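Local coordinates for protein type I site-specific restriction-modification system, R (Restriction) subunit (PDB 3H1T) that is probably the ATP-driven motor and DNA-cleaving subunit of a type I restriction enzyme, seen here as a large fragment of the longer protein, at residues A23-V34 against V91-P99; D437-V447 against T517-R525. One frame throughout, in Å; residues are numbered along the deposited sequence.

Contact 1 (A23-V34 against V91-P99); sequences ALNEADTCRVYV and VEAKPENSP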
loop_
_atom_site.group_PDB
_atom_site.type_symbol
_atom_site.label_atom_id
_atom_site.label_comp_id
_atom_site.label_asym_id
_atom_site.label_seq_id
_atom_site.Cartn_x
_atom_site.Cartn_y
_atom_site.Cartn_z
ATOM N N ALA A 23 34.243 -5.525 -30.255
ATOM C CA ALA A 23 32.926 -5.173 -29.757
ATOM C C ALA A 23 32.958 -4.769 -28.291
ATOM O O ALA A 23 33.658 -5.388 -27.476
ATOM C CB ALA A 23 31.986 -6.341 -29.957
ATOM N N LEU A 24 32.215 -3.710 -27.972
ATOM C CA LEU A 24 32.152 -3.203 -26.614
ATOM C C LEU A 24 31.043 -3.782 -25.760
ATOM O O LEU A 24 29.910 -4.014 -26.217
ATOM C CB LEU A 24 32.015 -1.678 -26.613
ATOM C CG LEU A 24 33.128 -0.769 -27.157
ATOM C CD1 LEU A 24 32.661 0.661 -26.975
ATOM C CD2 LEU A 24 34.459 -0.997 -26.432
ATOM N N ASN A 25 31.420 -4.005 -24.502
ATOM C CA ASN A 25 30.599 -4.517 -23.404
ATOM C C ASN A 25 29.370 -3.626 -23.297
ATOM O O ASN A 25 29.355 -2.526 -23.855
ATOM C CB ASN A 25 31.408 -4.382 -22.096
ATOM C CG ASN A 25 31.554 -5.672 -21.364
ATOM O OD1 ASN A 25 31.836 -6.697 -21.978
ATOM N ND2 ASN A 25 31.381 -5.641 -20.040
ATOM N N GLU A 26 28.338 -4.074 -22.590
ATOM C CA GLU A 26 27.184 -3.206 -22.424
ATOM C C GLU A 26 27.733 -2.087 -21.558
ATOM O O GLU A 26 27.463 -0.912 -21.765
ATOM C CB GLU A 26 26.042 -3.900 -21.671
ATOM C CG GLU A 26 24.983 -2.896 -21.182
ATOM C CD GLU A 26 23.650 -3.533 -20.869
ATOM O OE1 GLU A 26 23.324 -4.536 -21.540
ATOM O OE2 GLU A 26 22.921 -3.023 -19.983
ATOM N N ALA A 27 28.524 -2.484 -20.572
ATOM C CA ALA A 27 29.132 -1.555 -19.637
ATOM C C ALA A 27 30.108 -0.647 -20.351
ATOM O O ALA A 27 30.150 0.549 -20.085
ATOM C CB ALA A 27 29.841 -2.323 -18.554
ATOM N N ASP A 28 30.875 -1.207 -21.283
ATOM C CA ASP A 28 31.843 -0.408 -22.016
ATOM C C ASP A 28 31.160 0.622 -22.910
ATOM O O ASP A 28 31.617 1.764 -22.999
ATOM C CB ASP A 28 32.783 -1.312 -22.837
ATOM C CG ASP A 28 33.844 -2.010 -21.974
ATOM O OD1 ASP A 28 34.101 -1.556 -20.825
ATOM O OD2 ASP A 28 34.442 -3.002 -22.454
ATOM N N THR A 29 30.047 0.253 -23.542
ATOM C CA THR A 29 29.383 1.225 -24.409
ATOM C C THR A 29 28.652 2.314 -23.638
ATOM O O THR A 29 28.398 3.391 -24.169
ATOM C CB THR A 29 28.385 0.581 -25.405
ATOM O OG1 THR A 29 27.067 0.630 -24.861
ATOM C CG2 THR A 29 28.757 -0.843 -25.708
ATOM N N CYS A 30 28.302 2.044 -22.390
ATOM C CA CYS A 30 27.644 3.065 -21.587
ATOM C C CYS A 30 28.708 4.082 -21.194
ATOM O O CYS A 30 28.450 5.286 -21.133
ATOM C CB CYS A 30 27.027 2.467 -20.315
ATOM S SG CYS A 30 25.615 1.370 -20.573
ATOM N N ARG A 31 29.909 3.593 -20.917
ATOM C CA ARG A 31 31.003 4.467 -20.510
ATOM C C ARG A 31 31.484 5.292 -21.699
ATOM O O ARG A 31 31.660 6.511 -21.598
ATOM C CB ARG A 31 32.156 3.624 -19.930
ATOM C CG ARG A 31 33.399 4.401 -19.567
ATOM C CD ARG A 31 34.418 3.488 -18.900
ATOM N NE ARG A 31 34.730 2.340 -19.746
ATOM C CZ ARG A 31 35.551 2.383 -20.792
ATOM N NH1 ARG A 31 36.153 3.525 -21.110
ATOM N NH2 ARG A 31 35.742 1.296 -21.539
ATOM N N VAL A 32 31.648 4.640 -22.843
ATOM C CA VAL A 32 32.130 5.319 -24.034
ATOM C C VAL A 32 31.071 6.119 -24.813
ATOM O O VAL A 32 31.381 7.214 -25.315
ATOM C CB VAL A 32 32.853 4.311 -24.973
ATOM C CG1 VAL A 32 33.158 4.938 -26.315
ATOM C CG2 VAL A 32 34.156 3.863 -24.304
ATOM N N TYR A 33 29.834 5.621 -24.909
ATOM C CA TYR A 33 28.811 6.377 -25.644
ATOM C C TYR A 33 27.643 6.942 -24.852
ATOM O O TYR A 33 27.403 8.154 -24.865
ATOM C CB TYR A 33 28.198 5.550 -26.771
ATOM C CG TYR A 33 29.168 5.086 -27.812
ATOM C CD1 TYR A 33 29.977 3.981 -27.582
ATOM C CD2 TYR A 33 29.247 5.723 -29.055
ATOM C CE1 TYR A 33 30.837 3.509 -28.561
ATOM C CE2 TYR A 33 30.104 5.257 -30.046
ATOM C CZ TYR A 33 30.898 4.149 -29.792
ATOM O OH TYR A 33 31.743 3.661 -30.764
ATOM N N VAL A 34 26.901 6.063 -24.178
ATOM C CA VAL A 34 25.711 6.474 -23.464
ATOM C C VAL A 34 25.871 7.577 -22.428
ATOM O O VAL A 34 25.224 8.622 -22.544
ATOM C CB VAL A 34 25.027 5.265 -22.831
ATOM C CG1 VAL A 34 23.666 5.664 -22.309
ATOM C CG2 VAL A 34 24.900 4.145 -23.874
ATOM N N VAL A 91 16.185 4.936 -19.402
ATOM C CA VAL A 91 16.949 4.412 -20.523
ATOM C C VAL A 91 17.367 2.951 -20.390
ATOM O O VAL A 91 17.811 2.508 -19.335
ATOM C CB VAL A 91 18.260 5.231 -20.725
ATOM C CG1 VAL A 91 18.989 4.768 -21.991
ATOM C CG2 VAL A 91 17.933 6.706 -20.808
ATOM N N GLU A 92 17.236 2.202 -21.473
ATOM C CA GLU A 92 17.666 0.814 -21.487
ATOM C C GLU A 92 18.883 0.798 -22.411
ATOM O O GLU A 92 18.780 1.150 -23.583
ATOM C CB GLU A 92 16.564 -0.102 -22.041
ATOM C CG GLU A 92 16.055 -1.198 -21.097
ATOM C CD GLU A 92 17.137 -2.147 -20.586
ATOM O OE1 GLU A 92 17.724 -2.901 -21.392
ATOM O OE2 GLU A 92 17.391 -2.137 -19.361
ATOM N N ALA A 93 20.038 0.413 -21.893
ATOM C CA ALA A 93 21.230 0.388 -22.723
ATOM C C ALA A 93 21.513 -1.039 -23.142
ATOM O O ALA A 93 21.082 -1.985 -22.486
ATOM C CB ALA A 93 22.426 0.969 -21.958
ATOM N N LYS A 94 22.205 -1.192 -24.257
ATOM C CA LYS A 94 22.551 -2.500 -24.761
ATOM C C LYS A 94 23.932 -2.359 -25.373
ATOM O O LYS A 94 24.377 -1.249 -25.657
ATOM C CB LYS A 94 21.536 -2.958 -25.814
ATOM C CG LYS A 94 20.220 -3.456 -25.219
ATOM C CD LYS A 94 20.402 -4.794 -24.490
ATOM C CE LYS A 94 19.225 -5.145 -23.560
ATOM N NZ LYS A 94 17.918 -5.354 -24.247
ATOM N N PRO A 95 24.649 -3.474 -25.565
ATOM C CA PRO A 95 25.988 -3.375 -26.165
ATOM C C PRO A 95 25.947 -2.761 -27.576
ATOM O O PRO A 95 24.979 -2.967 -28.307
ATOM C CB PRO A 95 26.468 -4.828 -26.167
ATOM C CG PRO A 95 25.179 -5.607 -26.236
ATOM C CD PRO A 95 24.291 -4.873 -25.278
ATOM N N GLU A 96 26.982 -2.017 -27.970
ATOM C CA GLU A 96 26.993 -1.384 -29.296
ATOM C C GLU A 96 26.691 -2.287 -30.486
ATOM O O GLU A 96 26.094 -1.844 -31.463
ATOM C CB GLU A 96 28.314 -0.646 -29.553
ATOM C CG GLU A 96 29.567 -1.359 -29.101
ATOM C CD GLU A 96 30.734 -1.135 -30.054
ATOM O OE1 GLU A 96 30.860 -0.016 -30.606
ATOM O OE2 GLU A 96 31.527 -2.083 -30.245
ATOM N N ASN A 97 27.066 -3.554 -30.398
ATOM C CA ASN A 97 26.829 -4.505 -31.488
ATOM C C ASN A 97 25.385 -4.966 -31.679
ATOM O O ASN A 97 25.060 -5.581 -32.696
ATOM C CB ASN A 97 27.721 -5.733 -31.301
ATOM C CG ASN A 97 28.067 -5.979 -29.840
ATOM O OD1 ASN A 97 27.766 -7.040 -29.283
ATOM N ND2 ASN A 97 28.714 -5.000 -29.211
ATOM N N SER A 98 24.516 -4.688 -30.715
ATOM C CA SER A 98 23.122 -5.106 -30.828
ATOM C C SER A 98 22.169 -4.004 -31.311
ATOM O O SER A 98 22.379 -2.822 -31.059
ATOM C CB SER A 98 22.631 -5.663 -29.483
ATOM O OG SER A 98 22.888 -4.769 -28.417
ATOM N N PRO A 99 21.103 -4.395 -32.017
ATOM C CA PRO A 99 20.079 -3.488 -32.561
ATOM C C PRO A 99 19.357 -2.659 -31.482
ATOM O O PRO A 99 19.067 -3.183 -30.403
ATOM C CB PRO A 99 19.137 -4.453 -33.295
ATOM C CG PRO A 99 19.333 -5.771 -32.542
ATOM C CD PRO A 99 20.816 -5.798 -32.363
HETATM O O HOH W 1 33.162 1.556 -30.769
#
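Leu24 and Glu96 carry this contact, which packs the start of helix 26-40 against the end of strand 86-93 and the type I turn Pro95-Ser98 in the N-terminal domain. The pairing of Asp77 on one strand with Glu92-Ala93-Lys94 at the end of its neighbour is consistent with a PD-(D/E)XK nuclease fold, expected for the N-terminal part of an HsdR subunit. Glu96 OE2 accepts Leu24 N at 2.9 Å, with an N-H...O angle of 152°; the donor comes on the anti side of the carboxylate, 34° out of its plane. A first torsion of 42° folds CG between the backbone N and the carbonyl carbon, and Leu24 CB rests 3.5 Å from Glu96 CG. A long carboxylate side chain suits this place because its two oxygens can serve different partners: OE1 takes a hydrogen bond from a water at 2.8 Å, and that water also bonds Tyr33 OH, so the phenol is tied to the turn indirectly. Leu24 CD1 lies at the edge of the Tyr33 ring, in its plane. Next to this pair, Asn97 ND2 gives a weak bond to Leu24 O, while Pro95 CB lies 3.5 Å from Leu24 O.

Farther along the helix the chemistry turns apolar. Cys30 SG meets Ala93 CB at 3.5 Å and Val34 adds a looser methyl contact; the single methyl of Ala93 lets the sulfur settle directly on it, and Tyr78 of strand 75-81 also touches Cys30 and Val34. On the adjacent strand, the Asp77 carboxylate accepts the Ala93 N-H. The turn itself is pinned by its last residue: Pro95 O receives both Ser98 N and Ser98 OG, the hydroxyl at 2.8 Å on a lone pair in the carbonyl plane.

Contact 2 (D437-V447 against T517-R525); sequences DRFAKTIVFCV and TCKNVVLAR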
loop_
_atom_site.group_PDB
_atom_site.type_symbol
_atom_site.label_atom_id
_atom_site.label_comp_id
_atom_site.label_asym_id
_atom_site.label_seq_id
_atom_site.Cartn_x
_atom_site.Cartn_y
_atom_site.Cartn_z
ATOM N N ASP A 437 5.067 -23.427 14.877
ATOM C CA ASP A 437 5.698 -22.458 15.780
ATOM C C ASP A 437 4.650 -22.007 16.799
ATOM O O ASP A 437 3.761 -21.198 16.486
ATOM C CB ASP A 437 6.250 -21.251 14.984
ATOM C CG ASP A 437 7.034 -20.257 15.855
ATOM O OD1 ASP A 437 7.385 -20.603 17.004
ATOM O OD2 ASP A 437 7.313 -19.126 15.388
ATOM N N ARG A 438 4.748 -22.544 18.014
ATOM C CA ARG A 438 3.800 -22.209 19.072
ATOM C C ARG A 438 3.811 -20.747 19.507
ATOM O O ARG A 438 2.894 -20.302 20.199
ATOM C CB ARG A 438 4.021 -23.100 20.290
ATOM C CG ARG A 438 4.011 -24.573 19.958
ATOM C CD ARG A 438 3.882 -25.390 21.208
ATOM N NE ARG A 438 2.563 -25.231 21.821
ATOM C CZ ARG A 438 2.270 -25.637 23.052
ATOM N NH1 ARG A 438 3.204 -26.215 23.798
ATOM N NH2 ARG A 438 1.043 -25.485 23.529
ATOM N N PHE A 439 4.837 -19.999 19.110
ATOM C CA PHE A 439 4.892 -18.593 19.473
ATOM C C PHE A 439 4.755 -17.643 18.295
ATOM O O PHE A 439 5.094 -16.468 18.395
ATOM C CB PHE A 439 6.165 -18.275 20.258
ATOM C CG PHE A 439 6.069 -18.628 21.705
ATOM C CD1 PHE A 439 6.226 -19.941 22.123
ATOM C CD2 PHE A 439 5.747 -17.660 22.646
ATOM C CE1 PHE A 439 6.060 -20.291 23.464
ATOM C CE2 PHE A 439 5.573 -18.001 23.997
ATOM C CZ PHE A 439 5.732 -19.315 24.403
ATOM N N ALA A 440 4.259 -18.154 17.174
ATOM C CA ALA A 440 4.039 -17.322 15.999
ATOM C C ALA A 440 2.795 -16.491 16.319
ATOM O O ALA A 440 1.726 -17.054 16.592
ATOM C CB ALA A 440 3.793 -18.197 14.785
ATOM N N LYS A 441 2.918 -15.166 16.294
ATOM C CA LYS A 441 1.778 -14.315 16.616
ATOM C C LYS A 441 0.644 -14.541 15.650
ATOM O O LYS A 441 0.826 -14.467 14.438
ATOM C CB LYS A 441 2.173 -12.847 16.627
ATOM C CG LYS A 441 2.995 -12.454 17.841
ATOM C CD LYS A 441 3.076 -10.942 17.964
ATOM C CE LYS A 441 4.182 -10.493 18.930
ATOM N NZ LYS A 441 3.900 -10.666 20.384
ATOM N N THR A 442 -0.536 -14.789 16.217
ATOM C CA THR A 442 -1.749 -15.119 15.467
ATOM C C THR A 442 -2.983 -14.296 15.842
ATOM O O THR A 442 -3.150 -13.927 16.997
ATOM C CB THR A 442 -2.098 -16.603 15.705
ATOM O OG1 THR A 442 -0.980 -17.414 15.331
ATOM C CG2 THR A 442 -3.327 -17.008 14.916
ATOM N N ILE A 443 -3.853 -14.039 14.871
ATOM C CA ILE A 443 -5.089 -13.292 15.108
ATOM C C ILE A 443 -6.245 -14.134 14.591
ATOM O O ILE A 443 -6.223 -14.578 13.450
ATOM C CB ILE A 443 -5.117 -11.922 14.358
ATOM C CG1 ILE A 443 -3.962 -11.031 14.817
ATOM C CG2 ILE A 443 -6.430 -11.181 14.673
ATOM C CD1 ILE A 443 -3.845 -9.742 14.033
ATOM N N VAL A 444 -7.263 -14.359 15.412
ATOM C CA VAL A 444 -8.399 -15.169 14.977
ATOM C C VAL A 444 -9.670 -14.343 14.908
ATOM O O VAL A 444 -10.141 -13.825 15.914
ATOM C CB VAL A 444 -8.628 -16.378 15.935
ATOM C CG1 VAL A 444 -9.752 -17.289 15.402
ATOM C CG2 VAL A 444 -7.353 -17.167 16.077
ATOM N N PHE A 445 -10.221 -14.227 13.710
ATOM C CA PHE A 445 -11.426 -13.444 13.504
ATOM C C PHE A 445 -12.689 -14.274 13.673
ATOM O O PHE A 445 -13.039 -15.087 12.813
ATOM C CB PHE A 445 -11.384 -12.807 12.121
ATOM C CG PHE A 445 -10.341 -11.741 11.990
ATOM C CD1 PHE A 445 -10.615 -10.436 12.380
ATOM C CD2 PHE A 445 -9.060 -12.057 11.552
ATOM C CE1 PHE A 445 -9.625 -9.457 12.342
ATOM C CE2 PHE A 445 -8.061 -11.082 11.507
ATOM C CZ PHE A 445 -8.348 -9.777 11.905
ATOM N N CYS A 446 -13.389 -14.041 14.778
ATOM C CA CYS A 446 -14.600 -14.782 15.094
ATOM C C CYS A 446 -15.889 -14.061 14.708
ATOM O O CYS A 446 -15.872 -12.900 14.283
ATOM C CB CYS A 446 -14.600 -15.116 16.585
ATOM S SG CYS A 446 -13.024 -15.904 17.112
ATOM N N VAL A 447 -17.008 -14.759 14.863
ATOM C CA VAL A 447 -18.334 -14.243 14.528
ATOM C C VAL A 447 -18.790 -13.024 15.336
ATOM O O VAL A 447 -19.236 -12.039 14.763
ATOM C CB VAL A 447 -19.378 -15.367 14.649
ATOM C CG1 VAL A 447 -20.753 -14.847 14.281
ATOM C CG2 VAL A 447 -18.970 -16.526 13.738
ATOM N N THR A 517 4.920 -8.490 12.975
ATOM C CA THR A 517 5.337 -9.872 13.155
ATOM C C THR A 517 4.177 -10.873 13.193
ATOM O O THR A 517 4.366 -12.025 13.589
ATOM C CB THR A 517 6.167 -10.052 14.424
ATOM O OG1 THR A 517 5.511 -9.393 15.511
ATOM C CG2 THR A 517 7.549 -9.466 14.242
ATOM N N CYS A 518 2.982 -10.441 12.802
ATOM C CA CYS A 518 1.843 -11.352 12.768
ATOM C C CYS A 518 2.138 -12.386 11.673
ATOM O O CYS A 518 2.349 -12.033 10.507
ATOM C CB CYS A 518 0.548 -10.593 12.448
ATOM S SG CYS A 518 -0.927 -11.646 12.398
ATOM N N LYS A 519 2.128 -13.660 12.054
ATOM C CA LYS A 519 2.446 -14.733 11.128
ATOM C C LYS A 519 1.277 -15.617 10.706
ATOM O O LYS A 519 1.384 -16.333 9.714
ATOM C CB LYS A 519 3.568 -15.599 11.715
ATOM C CG LYS A 519 4.885 -14.848 11.931
ATOM C CD LYS A 519 5.962 -15.775 12.497
ATOM C CE LYS A 519 7.360 -15.176 12.396
ATOM N NZ LYS A 519 8.390 -16.258 12.290
ATOM N N ASN A 520 0.176 -15.584 11.456
ATOM C CA ASN A 520 -1.011 -16.380 11.123
ATOM C C ASN A 520 -2.263 -15.524 11.167
ATOM O O ASN A 520 -2.514 -14.842 12.146
ATOM C CB ASN A 520 -1.239 -17.549 12.101
ATOM C CG ASN A 520 -0.127 -18.574 12.088
ATOM O OD1 ASN A 520 0.392 -18.945 11.036
ATOM N ND2 ASN A 520 0.221 -19.066 13.271
ATOM N N VAL A 521 -3.050 -15.569 10.105
ATOM C CA VAL A 521 -4.299 -14.824 10.044
ATOM C C VAL A 521 -5.381 -15.894 9.949
ATOM O O VAL A 521 -5.452 -16.630 8.965
ATOM C CB VAL A 521 -4.334 -13.884 8.809
ATOM C CG1 VAL A 521 -5.754 -13.360 8.594
ATOM C CG2 VAL A 521 -3.387 -12.695 9.016
ATOM N N VAL A 522 -6.226 -15.984 10.970
ATOM C CA VAL A 522 -7.254 -17.017 11.017
ATOM C C VAL A 522 -8.721 -16.595 10.843
ATOM O O VAL A 522 -9.224 -15.724 11.553
ATOM C CB VAL A 522 -7.118 -17.801 12.343
ATOM C CG1 VAL A 522 -8.016 -19.019 12.331
ATOM C CG2 VAL A 522 -5.656 -18.214 12.548
ATOM N N LEU A 523 -9.411 -17.253 9.921
ATOM C CA LEU A 523 -10.814 -16.954 9.625
ATOM C C LEU A 523 -11.839 -17.902 10.272
ATOM O O LEU A 523 -11.918 -19.080 9.927
ATOM C CB LEU A 523 -11.024 -16.971 8.107
ATOM C CG LEU A 523 -10.314 -15.935 7.246
ATOM C CD1 LEU A 523 -10.639 -16.187 5.778
ATOM C CD2 LEU A 523 -10.774 -14.551 7.643
ATOM N N ALA A 524 -12.630 -17.379 11.199
ATOM C CA ALA A 524 -13.645 -18.192 11.860
ATOM C C ALA A 524 -14.924 -17.393 11.895
ATOM O O ALA A 524 -15.657 -17.410 12.874
ATOM C CB ALA A 524 -13.216 -18.544 13.273
ATOM N N ARG A 525 -15.194 -16.703 10.802
ATOM C CA ARG A 525 -16.370 -15.869 10.726
ATOM C C ARG A 525 -16.870 -15.709 9.310
ATOM O O ARG A 525 -16.181 -16.029 8.346
ATOM C CB ARG A 525 -16.040 -14.485 11.275
ATOM C CG ARG A 525 -15.149 -13.693 10.344
ATOM C CD ARG A 525 -14.830 -12.361 10.932
ATOM N NE ARG A 525 -16.032 -11.764 11.490
ATOM C CZ ARG A 525 -16.384 -10.502 11.305
ATOM N NH1 ARG A 525 -15.621 -9.708 10.570
ATOM N NH2 ARG A 525 -17.495 -10.039 11.853
HETATM O O HOH W 2 7.349 -19.117 12.302
HETATM O O HOH W 3 5.264 -13.666 15.403
#
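Ile443 and Phe445 interleave their backbone bonds with Asn520, Val522 and Ala524, joining neighbouring parallel strands 441-446 and 518-524 in the sheet of the second RecA-like domain of a superfamily 2 helicase motor. The ladder is regular in the middle: Ile443 N to Asn520 O, Val522 N to Ile443 O, Phe445 N to Val522 O at 2.8 Å and Ala524 N to Phe445 O. At its start Lys441 O is gripped twice, by Lys519 N at 2.8 Å and by the longer bond from Asn520 N.

Of the polar side chains, Asn520 ND2 donates to Thr442 OG1 at 2.9 Å, the hydroxyl lying near the amide plane, and Thr442 OG1 in turn donates to Ala440 O. Threonine suits this place because its hydroxyl can accept and donate at once; Asn520 OD1 finds its partner in Asn553, so both ends of the buried amide are used. Two waters add bridges at this end, one between Asp437 OD2 and Lys519 NZ, the other between Lys441 N and Thr517 O.

Apolar contacts fill both faces. Thr442 CG2 touches Val522 CG2 at 3.5 Å, and Val444 lies beside Val522, both pointing the same way and touching Leu429 of helix 422-436; branched valines pack well in such a layer between sheet and helix. On the face of Ile443 and Phe445, Ile443 CD1 meets Cys518 SG at 3.8 Å, while Phe445 and Val521 share Ile536 of helix 530-537.

The Arg525 side chain runs beside the backbone of Phe445 and Cys446. Its guanidinium is claimed by Glu532 and Gln507, its CD rests 3.7 Å from Phe445 CB, and its NE lies 3.0 Å from Cys446 O.

The two contacts belong to different domains, with centres 52 Å apart on opposite sides of the chain's centre, and share no secondary-structure element. Contact 2 is core: two strands in the interior of a sheet, with helices over both faces, so main-chain bonds supply most of the joining and side chains mainly fill the layers. Contact 1 is partly buried and lies far from the centre, where a helix start meets a turn; there side-chain groups bond to backbone, a water completes a bridge, and the apolar part is small. The two bridging waters of contact 2 sit near the start of the strands, at the edge of its ladder.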